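Local coordinates for UPF0131 protein ykqA (Bacillus subtilis, PDB 2QIK) that probably acts as a gamma-glutamylcyclotransferase, cyclising the gamma-glutamyl group of a small substrate to 5-oxoproline, at residues F131-C136 against R176-E181; Q152-R157 against E256-P261; A158-Y163 against G184-V189; T165-K170 against R269-L274; R213-D218 against C229-V234. One frame throughout, in Å; residues are numbered along the deposited sequence. Where two conformers were deposited one is given.

Interaction 1 of 5, residues F131-C136 against R176-E181; sequences FAYGSC and RADMLE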
# COMPACT_ATOMS: atom_id res chain seq x y z
N PHE A 131 7.19 -6.23 -2.96
CA PHE A 131 6.14 -7.20 -3.37
C PHE A 131 5.53 -6.77 -4.72
O PHE A 131 4.90 -5.69 -4.80
CB PHE A 131 5.09 -7.27 -2.30
CG PHE A 131 4.02 -8.26 -2.55
CD1 PHE A 131 4.21 -9.63 -2.47
CD2 PHE A 131 2.73 -7.85 -2.87
CE1 PHE A 131 3.17 -10.55 -2.73
CE2 PHE A 131 1.75 -8.81 -3.18
CZ PHE A 131 1.97 -10.09 -3.07
N ALA A 132 5.76 -7.59 -5.72
CA ALA A 132 5.24 -7.36 -7.04
C ALA A 132 4.12 -8.34 -7.34
O ALA A 132 4.29 -9.55 -7.14
CB ALA A 132 6.40 -7.62 -8.09
N TYR A 133 3.04 -7.85 -7.91
CA TYR A 133 1.84 -8.65 -8.18
C TYR A 133 1.41 -8.60 -9.64
O TYR A 133 0.43 -9.24 -10.02
CB TYR A 133 0.71 -8.23 -7.25
CG TYR A 133 0.36 -6.76 -7.36
CD1 TYR A 133 0.89 -5.86 -6.50
CD2 TYR A 133 -0.42 -6.28 -8.39
CE1 TYR A 133 0.64 -4.47 -6.63
CE2 TYR A 133 -0.69 -4.96 -8.52
CZ TYR A 133 -0.14 -4.04 -7.67
OH TYR A 133 -0.47 -2.74 -7.87
N GLY A 134 2.10 -7.82 -10.46
CA GLY A 134 1.77 -7.72 -11.85
C GLY A 134 3.00 -7.86 -12.74
O GLY A 134 3.71 -8.79 -12.63
N SER A 135 3.16 -6.90 -13.70
CA SER A 135 4.25 -7.04 -14.68
C SER A 135 5.63 -6.92 -14.07
O SER A 135 6.58 -7.38 -14.68
CB SER A 135 4.16 -6.15 -15.86
OG SER A 135 4.56 -4.86 -15.56
N CYS A 136 5.73 -6.40 -12.84
CA CYS A 136 7.03 -6.45 -12.15
C CYS A 136 7.40 -7.86 -11.68
O CYS A 136 8.50 -8.03 -11.17
CB CYS A 136 7.09 -5.48 -10.98
SG CYS A 136 7.12 -3.78 -11.56
N ARG A 176 -4.17 -1.36 -16.22
CA ARG A 176 -3.02 -1.93 -15.51
C ARG A 176 -3.48 -2.45 -14.16
O ARG A 176 -4.56 -2.10 -13.66
CB ARG A 176 -1.89 -0.91 -15.37
CG ARG A 176 -1.46 -0.29 -16.72
CD ARG A 176 -0.81 -1.24 -17.61
NE ARG A 176 -0.25 -0.62 -18.79
CZ ARG A 176 -0.92 -0.31 -19.87
NH1 ARG A 176 -2.20 -0.46 -19.96
NH2 ARG A 176 -0.28 0.26 -20.90
N ALA A 177 -2.65 -3.27 -13.56
CA ALA A 177 -2.94 -3.98 -12.34
C ALA A 177 -2.90 -3.12 -11.08
O ALA A 177 -2.27 -2.09 -11.03
CB ALA A 177 -2.04 -5.15 -12.18
N ASP A 178 -3.50 -3.66 -10.07
CA ASP A 178 -3.72 -3.05 -8.76
C ASP A 178 -4.01 -4.17 -7.79
O ASP A 178 -4.27 -5.29 -8.21
CB ASP A 178 -4.92 -2.09 -8.79
CG ASP A 178 -5.10 -1.24 -7.57
OD1 ASP A 178 -4.09 -0.95 -6.83
OD2 ASP A 178 -6.23 -0.71 -7.40
N MSE A 179 -3.96 -3.87 -6.52
CA MSE A 179 -4.57 -4.75 -5.52
C MSE A 179 -5.59 -3.99 -4.71
O MSE A 179 -5.32 -2.91 -4.22
CB MSE A 179 -3.55 -5.34 -4.55
CG MSE A 179 -2.49 -6.21 -5.27
SE MSE A 179 -1.46 -7.17 -4.02
CE MSE A 179 -0.66 -5.70 -3.15
N LEU A 180 -6.79 -4.51 -4.66
CA LEU A 180 -7.90 -3.89 -3.93
C LEU A 180 -8.06 -4.58 -2.61
O LEU A 180 -8.10 -5.82 -2.56
CB LEU A 180 -9.18 -4.01 -4.70
CG LEU A 180 -10.37 -3.14 -4.28
CD1 LEU A 180 -10.04 -1.69 -4.52
CD2 LEU A 180 -11.63 -3.53 -5.05
N GLU A 181 -8.15 -3.83 -1.51
CA GLU A 181 -8.29 -4.42 -0.16
C GLU A 181 -9.77 -4.71 0.06
O GLU A 181 -10.48 -3.98 0.73
CB GLU A 181 -7.76 -3.45 0.88
CG GLU A 181 -7.60 -4.08 2.24
CD GLU A 181 -7.26 -3.12 3.33
OE1 GLU A 181 -7.13 -1.91 3.08
OE2 GLU A 181 -7.06 -3.58 4.47
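Y133 and M179 come from backbones that share no hydrogen bond: the chain has just left its strand after A132, and side chains span the gap to the strand holding A177, D178 and M179. With CG between backbone N and carbonyl carbon (chi1 58°), Y133 lays its ring against that strand. CG of M179, a selenomethionine, stands over the middle of the ring, 3.5 Å from its centroid, in a CH-pi contact. SE makes two Met-aromatic contacts, one oblique to the Y133 ring and one at the edge of the F131 ring, in its plane, 3.7 Å from F131 CE2; the bend at chi3 (-64°) lays CE beside Y133 CD1. A177 CB fills in at Y133 CE2, 3.9 Å away. The phenol OH passes D178 CA and hydrogen-bonds F232 O. Y133 N, S135 OG and C136 N bind a citrate, probably from crystallisation but consistent with a pocket. Strand 224-234 touches Y133 and M179 through T231, while strand 164-171 pairs with the backbone of D178.

Interaction 2 of 5, residues Q152-R157 against E256-P261; sequences QDPVGR and ELYLSP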
# COMPACT_ATOMS: atom_id res chain seq x y z
N GLN A 152 17.34 -10.05 -8.96
CA GLN A 152 17.83 -11.45 -9.07
C GLN A 152 17.99 -12.13 -7.71
O GLN A 152 18.63 -13.19 -7.57
CB GLN A 152 19.12 -11.44 -9.91
CG GLN A 152 18.88 -11.16 -11.40
CD GLN A 152 20.13 -10.81 -12.22
OE1 GLN A 152 20.02 -10.44 -13.40
NE2 GLN A 152 21.27 -10.85 -11.59
N ASP A 153 17.37 -11.54 -6.69
CA ASP A 153 17.36 -12.18 -5.34
C ASP A 153 15.89 -12.23 -4.86
O ASP A 153 15.49 -11.61 -3.86
CB ASP A 153 18.23 -11.40 -4.32
CG ASP A 153 18.43 -12.12 -3.00
OD1 ASP A 153 18.20 -13.32 -2.87
OD2 ASP A 153 18.87 -11.50 -2.07
N PRO A 154 15.06 -12.96 -5.60
CA PRO A 154 13.68 -13.16 -5.16
C PRO A 154 13.67 -13.99 -3.89
O PRO A 154 14.32 -15.04 -3.80
CB PRO A 154 13.00 -13.86 -6.36
CG PRO A 154 14.14 -14.60 -7.00
CD PRO A 154 15.32 -13.69 -6.85
N VAL A 155 12.88 -13.55 -2.95
CA VAL A 155 12.53 -14.38 -1.83
C VAL A 155 11.59 -15.46 -2.36
O VAL A 155 11.75 -16.62 -1.96
CB VAL A 155 11.90 -13.56 -0.69
CG1 VAL A 155 11.50 -14.53 0.52
CG2 VAL A 155 12.89 -12.48 -0.26
N GLY A 156 10.72 -15.11 -3.30
CA GLY A 156 9.85 -16.04 -4.00
C GLY A 156 8.40 -15.71 -3.78
O GLY A 156 8.01 -14.61 -3.43
N ARG A 157 7.60 -16.73 -4.06
CA ARG A 157 6.16 -16.62 -4.00
C ARG A 157 5.75 -16.17 -2.65
O ARG A 157 6.20 -16.67 -1.61
CB ARG A 157 5.54 -17.99 -4.23
CG ARG A 157 4.08 -17.98 -4.42
CD ARG A 157 3.50 -19.36 -4.54
NE ARG A 157 4.14 -20.09 -5.61
CZ ARG A 157 3.94 -21.38 -5.87
NH1 ARG A 157 4.56 -21.92 -6.89
NH2 ARG A 157 3.11 -22.10 -5.15
N GLU A 256 3.60 -17.54 -14.15
CA GLU A 256 4.02 -18.91 -14.50
C GLU A 256 5.33 -19.24 -13.83
O GLU A 256 5.54 -20.37 -13.34
CB GLU A 256 4.14 -19.00 -16.05
CG GLU A 256 2.82 -18.96 -16.82
CD GLU A 256 3.02 -18.56 -18.29
OE1 GLU A 256 4.23 -18.45 -18.73
OE2 GLU A 256 1.99 -18.43 -19.02
N LEU A 257 6.24 -18.25 -13.75
CA LEU A 257 7.53 -18.53 -13.13
C LEU A 257 7.43 -18.72 -11.62
O LEU A 257 8.09 -19.58 -11.05
CB LEU A 257 8.53 -17.42 -13.46
CG LEU A 257 10.00 -17.40 -12.99
CD1 LEU A 257 10.65 -18.68 -13.45
CD2 LEU A 257 10.67 -16.14 -13.57
N TYR A 258 6.64 -17.88 -10.96
CA TYR A 258 6.70 -17.82 -9.51
C TYR A 258 5.49 -18.34 -8.74
O TYR A 258 5.63 -18.72 -7.59
CB TYR A 258 6.91 -16.35 -9.12
CG TYR A 258 8.25 -15.72 -9.50
CD1 TYR A 258 9.41 -16.09 -8.85
CD2 TYR A 258 8.31 -14.65 -10.37
CE1 TYR A 258 10.61 -15.55 -9.14
CE2 TYR A 258 9.56 -14.04 -10.67
CZ TYR A 258 10.71 -14.48 -10.03
OH TYR A 258 11.96 -13.90 -10.27
N LEU A 259 4.29 -18.23 -9.29
CA LEU A 259 3.07 -18.36 -8.46
C LEU A 259 2.48 -19.77 -8.53
O LEU A 259 2.89 -20.60 -9.32
CB LEU A 259 2.04 -17.32 -8.89
CG LEU A 259 2.54 -15.88 -8.91
CD1 LEU A 259 1.39 -14.98 -9.18
CD2 LEU A 259 3.25 -15.51 -7.59
N SER A 260 1.53 -20.05 -7.69
CA SER A 260 0.92 -21.38 -7.72
C SER A 260 0.16 -21.55 -9.05
O SER A 260 -0.44 -20.63 -9.55
CB SER A 260 0.00 -21.64 -6.52
OG SER A 260 -1.18 -20.87 -6.52
N PRO A 261 0.16 -22.76 -9.63
CA PRO A 261 -0.64 -23.02 -10.81
C PRO A 261 -2.14 -22.64 -10.62
O PRO A 261 -2.70 -22.10 -11.52
CB PRO A 261 -0.38 -24.52 -11.07
CG PRO A 261 0.75 -24.89 -10.27
CD PRO A 261 0.95 -23.95 -9.20
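R157 supplies the hydrogen bonding to Y258. Its NE gives a nearly straight bond (165°) to Y258 O, 2.8 Å away, meeting a lone pair in the carbonyl plane and lying close to the guanidinium plane as well; NH1 adds a weak bond to the same oxygen. The side chain was deposited in two conformers, so this grip holds for the one described. One guanidinium face packs on the peptide between L259 and S260, with S260 N over its centre and R157 CZ 3.3 Å from that nitrogen. A bend at chi3 (-56°) turns the group onto this peptide. Apolar contact is lighter. P154 CB rests 4.0 Å from Y258 CE1, and R157 CG is 4.1 Å from L259 CD2. The oxygen that R157 holds belongs to the last turn of helix 245-258; S260 then caps helix 261-273, its OG bonding F263 N and E187 OE2. The contact thus ties strand 154-161 to the junction of the two helices.

Interaction 3 of 5, residues A158-Y163 against G184-V189; sequences AVLKGY and GTTEGV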
# COMPACT_ATOMS: atom_id res chain seq x y z
N ALA A 158 4.82 -15.23 -2.62
CA ALA A 158 4.34 -14.72 -1.42
C ALA A 158 2.83 -14.59 -1.52
O ALA A 158 2.26 -14.22 -2.55
CB ALA A 158 5.04 -13.35 -1.15
N VAL A 159 2.19 -14.87 -0.42
CA VAL A 159 0.76 -14.85 -0.31
C VAL A 159 0.38 -13.59 0.48
O VAL A 159 0.99 -13.30 1.53
CB VAL A 159 0.25 -16.10 0.35
CG1 VAL A 159 -1.21 -16.02 0.62
CG2 VAL A 159 0.51 -17.36 -0.49
N LEU A 160 -0.68 -12.91 0.00
CA LEU A 160 -1.21 -11.71 0.66
C LEU A 160 -2.69 -11.90 0.92
O LEU A 160 -3.51 -11.87 -0.01
CB LEU A 160 -0.95 -10.45 -0.19
CG LEU A 160 -1.51 -9.16 0.42
CD1 LEU A 160 -1.01 -8.80 1.82
CD2 LEU A 160 -1.17 -8.01 -0.49
N LYS A 161 -3.06 -12.01 2.19
CA LYS A 161 -4.44 -12.17 2.61
C LYS A 161 -5.12 -10.81 2.62
O LYS A 161 -4.51 -9.84 3.08
CB LYS A 161 -4.42 -12.66 4.07
CG LYS A 161 -3.65 -14.00 4.21
CD LYS A 161 -4.30 -14.97 5.16
CE LYS A 161 -3.84 -16.45 4.97
NZ LYS A 161 -3.72 -16.88 3.52
N GLY A 162 -6.34 -10.72 2.15
CA GLY A 162 -7.17 -9.56 2.25
C GLY A 162 -7.33 -8.69 1.03
O GLY A 162 -8.05 -7.70 1.04
N TYR A 163 -6.59 -9.04 -0.02
CA TYR A 163 -6.51 -8.25 -1.26
C TYR A 163 -6.79 -9.13 -2.45
O TYR A 163 -6.45 -10.32 -2.42
CB TYR A 163 -5.11 -7.67 -1.42
CG TYR A 163 -4.70 -6.66 -0.36
CD1 TYR A 163 -4.32 -7.05 0.91
CD2 TYR A 163 -4.61 -5.34 -0.66
CE1 TYR A 163 -3.92 -6.16 1.85
CE2 TYR A 163 -4.17 -4.41 0.25
CZ TYR A 163 -3.86 -4.79 1.50
OH TYR A 163 -3.44 -3.88 2.46
N GLY A 184 -10.37 -10.45 -0.47
CA GLY A 184 -9.97 -11.60 -1.27
C GLY A 184 -8.59 -12.09 -0.79
O GLY A 184 -8.10 -11.79 0.31
N THR A 185 -7.96 -12.91 -1.60
CA THR A 185 -6.57 -13.37 -1.37
C THR A 185 -5.85 -13.33 -2.68
O THR A 185 -6.45 -13.56 -3.72
CB THR A 185 -6.56 -14.82 -0.76
OG1 THR A 185 -5.26 -15.07 -0.26
CG2 THR A 185 -6.65 -15.91 -1.82
N THR A 186 -4.59 -12.99 -2.65
CA THR A 186 -3.80 -12.95 -3.83
C THR A 186 -2.37 -13.41 -3.63
O THR A 186 -1.99 -13.75 -2.50
CB THR A 186 -3.92 -11.55 -4.43
OG1 THR A 186 -3.55 -11.62 -5.83
CG2 THR A 186 -3.06 -10.49 -3.73
N GLU A 187 -1.59 -13.47 -4.72
CA GLU A 187 -0.21 -13.88 -4.70
C GLU A 187 0.62 -12.90 -5.49
O GLU A 187 0.13 -12.25 -6.42
CB GLU A 187 -0.01 -15.33 -5.30
CG GLU A 187 -0.81 -16.42 -4.63
CD GLU A 187 -0.38 -17.81 -5.07
OE1 GLU A 187 0.62 -17.96 -5.81
OE2 GLU A 187 -1.11 -18.75 -4.67
N GLY A 188 1.90 -12.88 -5.14
CA GLY A 188 2.89 -12.14 -5.92
C GLY A 188 4.26 -12.67 -5.62
O GLY A 188 4.40 -13.70 -4.97
N VAL A 189 5.26 -11.96 -6.07
CA VAL A 189 6.69 -12.32 -5.89
C VAL A 189 7.26 -11.24 -4.94
O VAL A 189 7.11 -10.05 -5.18
CB VAL A 189 7.47 -12.26 -7.27
CG1 VAL A 189 8.93 -12.66 -7.13
CG2 VAL A 189 6.78 -13.05 -8.37
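Y163 meets T186 through its CB, 4.2 Å from T186 CG2, while its ring is carried away from the partner strand, CG anti to the carbonyl carbon (chi1 -65°). At the ring's edge, in its plane, lies K161 O; M179 and V217 also touch this side chain, and its OH hydrogen-bonds E29 and Q30. The other flat groups are the peptides of an antiparallel ladder. G188 N bonds A158 O at 2.9 Å, and L160 N bonds T186 O at the same length. A158 with G188 and L160 with T186 are the hydrogen-bonded pairs, V159 with E187 and K161 with T185 the non-hydrogen-bonded ones. In the gap between two of these bonds, E187 CA sends a CA-H...O contact to A158 O (3.3 Å). Past the ladder, G162 N reaches G184 O at 2.8 Å; at the backbone angles of G162 a side chain would jam against K161 O. L160 and T186 share the face turned to M179, where the buried T186 OG1 is satisfied by T165 OG1. Backbone bonds thus set the register, while Y163, T186 and E187 spend their side-chain bonds on neighbouring elements.

Interaction 4 of 5, residues T165-K170 against R269-L274; sequences TRFTLK and RHMNSL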
# COMPACT_ATOMS: atom_id res chain seq x y z
N THR A 165 -6.07 -9.06 -6.74
CA THR A 165 -5.43 -8.39 -7.89
C THR A 165 -6.51 -8.03 -8.91
O THR A 165 -7.27 -8.88 -9.39
CB THR A 165 -4.35 -9.27 -8.51
OG1 THR A 165 -3.34 -9.54 -7.56
CG2 THR A 165 -3.69 -8.60 -9.70
N ARG A 166 -6.60 -6.74 -9.20
CA ARG A 166 -7.64 -6.21 -10.08
C ARG A 166 -7.08 -5.16 -10.99
O ARG A 166 -6.05 -4.58 -10.71
CB ARG A 166 -8.74 -5.61 -9.22
CG ARG A 166 -9.49 -6.58 -8.40
CD ARG A 166 -10.78 -6.01 -7.89
NE ARG A 166 -11.47 -6.92 -6.98
CZ ARG A 166 -12.25 -7.92 -7.41
NH1 ARG A 166 -12.50 -8.09 -8.69
NH2 ARG A 166 -12.80 -8.72 -6.54
N PHE A 167 -7.74 -4.90 -12.11
CA PHE A 167 -7.20 -4.11 -13.20
C PHE A 167 -7.93 -2.76 -13.22
O PHE A 167 -8.84 -2.56 -14.02
CB PHE A 167 -7.29 -4.91 -14.49
CG PHE A 167 -6.38 -6.07 -14.42
CD1 PHE A 167 -6.69 -7.21 -13.72
CD2 PHE A 167 -5.12 -5.93 -14.93
CE1 PHE A 167 -5.72 -8.19 -13.53
CE2 PHE A 167 -4.18 -6.91 -14.80
CZ PHE A 167 -4.45 -8.01 -14.06
N THR A 168 -7.54 -1.88 -12.29
CA THR A 168 -8.29 -0.69 -11.97
C THR A 168 -7.65 0.60 -12.50
O THR A 168 -8.28 1.66 -12.36
CB THR A 168 -8.42 -0.55 -10.47
OG1 THR A 168 -7.14 -0.30 -9.95
CG2 THR A 168 -8.99 -1.77 -9.78
N LEU A 169 -6.45 0.56 -13.06
CA LEU A 169 -5.84 1.77 -13.64
C LEU A 169 -6.28 1.85 -15.07
O LEU A 169 -5.99 0.96 -15.85
CB LEU A 169 -4.31 1.72 -13.58
CG LEU A 169 -3.67 3.00 -14.08
CD1 LEU A 169 -3.75 4.09 -13.12
CD2 LEU A 169 -2.20 2.72 -14.41
N LYS A 170 -6.99 2.90 -15.42
CA LYS A 170 -7.44 2.98 -16.80
C LYS A 170 -6.45 3.78 -17.67
O LYS A 170 -6.07 4.90 -17.39
CB LYS A 170 -8.86 3.48 -16.80
CG LYS A 170 -9.46 3.64 -18.19
CD LYS A 170 -8.92 4.92 -18.83
CE LYS A 170 -9.05 6.19 -18.00
NZ LYS A 170 -10.50 6.33 -17.68
N ARG A 269 -7.81 -16.42 -16.04
CA ARG A 269 -9.20 -16.42 -16.38
C ARG A 269 -9.84 -15.04 -16.09
O ARG A 269 -10.68 -14.52 -16.83
CB ARG A 269 -9.96 -17.50 -15.55
CG ARG A 269 -9.89 -19.06 -15.90
CD ARG A 269 -10.80 -20.19 -14.96
NE ARG A 269 -11.82 -20.61 -15.87
CZ ARG A 269 -12.72 -19.82 -16.47
NH1 ARG A 269 -13.63 -20.36 -17.32
NH2 ARG A 269 -12.78 -18.51 -16.23
N HIS A 270 -9.41 -14.40 -14.97
CA HIS A 270 -9.92 -13.09 -14.65
C HIS A 270 -9.56 -12.08 -15.71
O HIS A 270 -10.44 -11.33 -16.15
CB HIS A 270 -9.40 -12.64 -13.28
CG HIS A 270 -9.91 -11.33 -12.85
ND1 HIS A 270 -11.23 -11.13 -12.49
CD2 HIS A 270 -9.28 -10.15 -12.71
CE1 HIS A 270 -11.40 -9.86 -12.20
NE2 HIS A 270 -10.23 -9.23 -12.32
N MSE A 271 -8.29 -12.00 -16.08
CA MSE A 271 -7.86 -11.07 -17.11
C MSE A 271 -8.63 -11.28 -18.41
O MSE A 271 -9.02 -10.35 -19.07
CB MSE A 271 -6.38 -11.18 -17.36
CG MSE A 271 -5.53 -10.71 -16.17
SE MSE A 271 -3.66 -10.59 -16.45
CE MSE A 271 -3.32 -12.37 -16.74
N ASN A 272 -8.81 -12.53 -18.79
CA ASN A 272 -9.45 -12.87 -20.08
C ASN A 272 -10.96 -12.65 -20.04
O ASN A 272 -11.59 -12.62 -21.10
CB ASN A 272 -9.11 -14.31 -20.51
CG ASN A 272 -7.72 -14.51 -20.88
OD1 ASN A 272 -7.11 -15.62 -20.62
ND2 ASN A 272 -7.13 -13.50 -21.49
N SER A 273 -11.56 -12.50 -18.87
CA SER A 273 -13.00 -12.36 -18.68
C SER A 273 -13.42 -10.89 -18.75
O SER A 273 -14.59 -10.55 -18.91
CB SER A 273 -13.42 -13.00 -17.34
OG SER A 273 -14.81 -13.09 -17.26
N LEU A 274 -12.46 -10.00 -18.58
CA LEU A 274 -12.79 -8.60 -18.50
C LEU A 274 -13.21 -8.00 -19.85
O LEU A 274 -12.66 -8.38 -20.89
CB LEU A 274 -11.57 -7.86 -17.91
CG LEU A 274 -11.22 -8.14 -16.43
CD1 LEU A 274 -9.93 -7.47 -16.10
CD2 LEU A 274 -12.33 -7.71 -15.50
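F167 points at the helix and meets H270 and M271 of it and L274 just after it, each differently. H270 comes up beside it, the two side chains sliding past each other in opposite directions, and the rings meet rim to rim, F167 CD1 4.0 Å from H270 CD2, each atom near the plane of the other ring. M271, a selenomethionine in the model, crosses slantwise at the far end: its CG is 3.6 Å from F167 CZ, and with chi2 extended (-172°) SE comes as close to CZ in an oblique Met-aromatic contact. L274 runs at about a right angle to the phenylalanine, with CD1 4.0 Å from F167 CB. R166 meets the same imidazole with its guanidinium plane turned 77° from the ring, NH1 being 4.1 Å from H270 CE1. E240 binds both: its carboxylate takes R166 NH1 through one oxygen and H270 NE2 and F167 N through the other. Replacing F167 with alanine would probably open a gap between strand and helix, leaving M271 SE without its aromatic partner and L274 CD1 without the phenylalanine it rests on. Helix 245-258 adds I251 beside F167 and M271. This is strand-on-helix packing: strand segment 165-170, with its classic beta bulge at T168 and L169 opposite R176, runs 34° from the direction of helix segment 269-273, their axes 9.7 Å apart.

Interaction 5 of 5, residues R213-D218 against C229-V234; sequences RPAFVD and CLTFLV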
# COMPACT_ATOMS: atom_id res chain seq x y z
N ARG A 213 0.73 4.96 -5.71
CA ARG A 213 1.44 5.37 -4.50
C ARG A 213 2.22 4.20 -3.92
O ARG A 213 1.80 3.03 -4.05
CB ARG A 213 0.47 5.82 -3.44
CG ARG A 213 -0.53 4.88 -2.97
CD ARG A 213 -1.43 5.47 -1.91
NE ARG A 213 -2.29 4.54 -1.37
CZ ARG A 213 -2.02 3.80 -0.21
NH1 ARG A 213 -0.99 3.98 0.58
NH2 ARG A 213 -2.89 3.00 0.19
N PRO A 214 3.36 4.47 -3.25
CA PRO A 214 3.97 3.47 -2.41
C PRO A 214 3.02 3.08 -1.31
O PRO A 214 2.23 3.91 -0.82
CB PRO A 214 5.21 4.18 -1.89
CG PRO A 214 5.37 5.45 -2.64
CD PRO A 214 4.01 5.81 -3.10
N ALA A 215 3.04 1.82 -0.92
CA ALA A 215 2.21 1.28 0.11
C ALA A 215 2.92 0.14 0.77
O ALA A 215 3.97 -0.32 0.29
CB ALA A 215 0.86 0.86 -0.46
N PHE A 216 2.38 -0.36 1.86
CA PHE A 216 3.06 -1.37 2.69
C PHE A 216 2.09 -2.51 3.00
O PHE A 216 0.92 -2.24 3.33
CB PHE A 216 3.63 -0.76 3.96
CG PHE A 216 4.61 0.32 3.61
CD1 PHE A 216 5.89 0.04 3.31
CD2 PHE A 216 4.16 1.61 3.38
CE1 PHE A 216 6.74 1.03 2.82
CE2 PHE A 216 4.98 2.59 2.88
CZ PHE A 216 6.28 2.27 2.64
N VAL A 217 2.61 -3.72 2.92
CA VAL A 217 1.87 -4.92 3.21
C VAL A 217 2.78 -5.88 3.91
O VAL A 217 3.97 -5.89 3.76
CB VAL A 217 1.27 -5.57 1.93
CG1 VAL A 217 0.20 -4.71 1.36
CG2 VAL A 217 2.34 -5.91 0.88
N ASP A 218 2.15 -6.77 4.68
CA ASP A 218 2.85 -7.90 5.36
C ASP A 218 2.51 -9.17 4.59
O ASP A 218 1.34 -9.43 4.28
CB ASP A 218 2.39 -8.09 6.81
CG ASP A 218 2.79 -6.97 7.73
OD1 ASP A 218 3.49 -6.01 7.36
OD2 ASP A 218 2.42 -7.06 8.93
N CYS A 229 6.53 -4.75 3.77
CA CYS A 229 7.03 -4.90 2.42
C CYS A 229 6.45 -3.77 1.56
O CYS A 229 5.29 -3.39 1.71
CB CYS A 229 6.56 -6.20 1.83
SG CYS A 229 7.15 -7.63 2.73
N LEU A 230 7.28 -3.18 0.72
CA LEU A 230 6.83 -2.14 -0.22
C LEU A 230 6.06 -2.75 -1.36
O LEU A 230 6.44 -3.77 -1.93
CB LEU A 230 8.05 -1.49 -0.81
CG LEU A 230 7.84 -0.47 -1.96
CD1 LEU A 230 7.08 0.74 -1.42
CD2 LEU A 230 9.08 -0.07 -2.55
N THR A 231 4.94 -2.12 -1.71
CA THR A 231 4.23 -2.38 -2.95
C THR A 231 3.71 -1.06 -3.49
O THR A 231 4.01 -0.02 -2.92
CB THR A 231 3.17 -3.48 -2.69
OG1 THR A 231 2.74 -3.99 -3.95
CG2 THR A 231 1.97 -2.98 -1.98
N PHE A 232 3.02 -1.10 -4.63
CA PHE A 232 2.48 0.10 -5.21
C PHE A 232 1.03 -0.15 -5.52
O PHE A 232 0.65 -1.24 -5.98
CB PHE A 232 3.25 0.50 -6.49
CG PHE A 232 4.64 0.92 -6.23
CD1 PHE A 232 5.65 -0.01 -6.21
CD2 PHE A 232 4.95 2.24 -5.93
CE1 PHE A 232 6.93 0.35 -5.90
CE2 PHE A 232 6.23 2.62 -5.64
CZ PHE A 232 7.22 1.66 -5.62
N LEU A 233 0.18 0.86 -5.20
CA LEU A 233 -1.32 0.72 -5.37
C LEU A 233 -1.85 1.90 -6.18
O LEU A 233 -1.32 3.00 -6.08
CB LEU A 233 -2.02 0.65 -4.01
CG LEU A 233 -1.56 -0.49 -3.11
CD1 LEU A 233 -2.16 -0.32 -1.73
CD2 LEU A 233 -1.84 -1.84 -3.73
N VAL A 234 -2.86 1.62 -7.01
CA VAL A 234 -3.43 2.63 -7.85
C VAL A 234 -4.12 3.70 -7.04
O VAL A 234 -4.85 3.43 -6.10
CB VAL A 234 -4.43 1.99 -8.84
CG1 VAL A 234 -5.23 3.00 -9.62
CG2 VAL A 234 -3.71 1.10 -9.80
O HOH W 1 -4.55 4.10 -3.30
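F232 faces P214 in a non-hydrogen-bonded pair of antiparallel strands, and its side chain climbs along the neighbouring backbone. CB lies 3.8 Å from R213 O; CG stays near the same oxygen; CD2 is 3.8 Å from P214 N; CE2, further out, reaches P214 CA at 4.0 Å and comes near P214 CB. Helix 198-204 meets the ring through L201. An alanine at F232 would probably lose the ring's cover over P214 and leave L201 without its aromatic neighbour. On the same face L230 CD1 approaches P214 CB, 3.9 Å away. The other face is tighter: L233 CD1 presses on A215 CB at 3.5 Å, closer than usual van der Waals contact. R213 NE gives a hydrogen to a water that in turn donates to V234 O, while NH2 bonds Q30 OE1. Six backbone bonds join R213, A215 and V217 to L233, T231 and C229. Together they make a twisted antiparallel beta hairpin, strands 212-221 and 224-234, close to the centre of the molecule.

In the fold
The N-terminal strands between residues 3 and 98 come first and none of the five contacts draws on them. Then interaction 1 opens at 131-136, and interactions 2, 3 and 4 open in turn before 176-181 closes it, so it crosses all three. Residues 184-189 close interaction 3 while 2 and 4 are still open; it lies within the span of 2 but crosses 4. Interaction 5 opens and closes at 213-234 as a short loop inside the spans of both 2 and 4, after 1 and 3 are complete. Last, 256-261 closes interaction 2 and 269-274 closes interaction 4, these two crossing. The long closures bring the C-terminal helices onto strands 154-161 and 164-171, while 1, 3 and 5 knit the strands together.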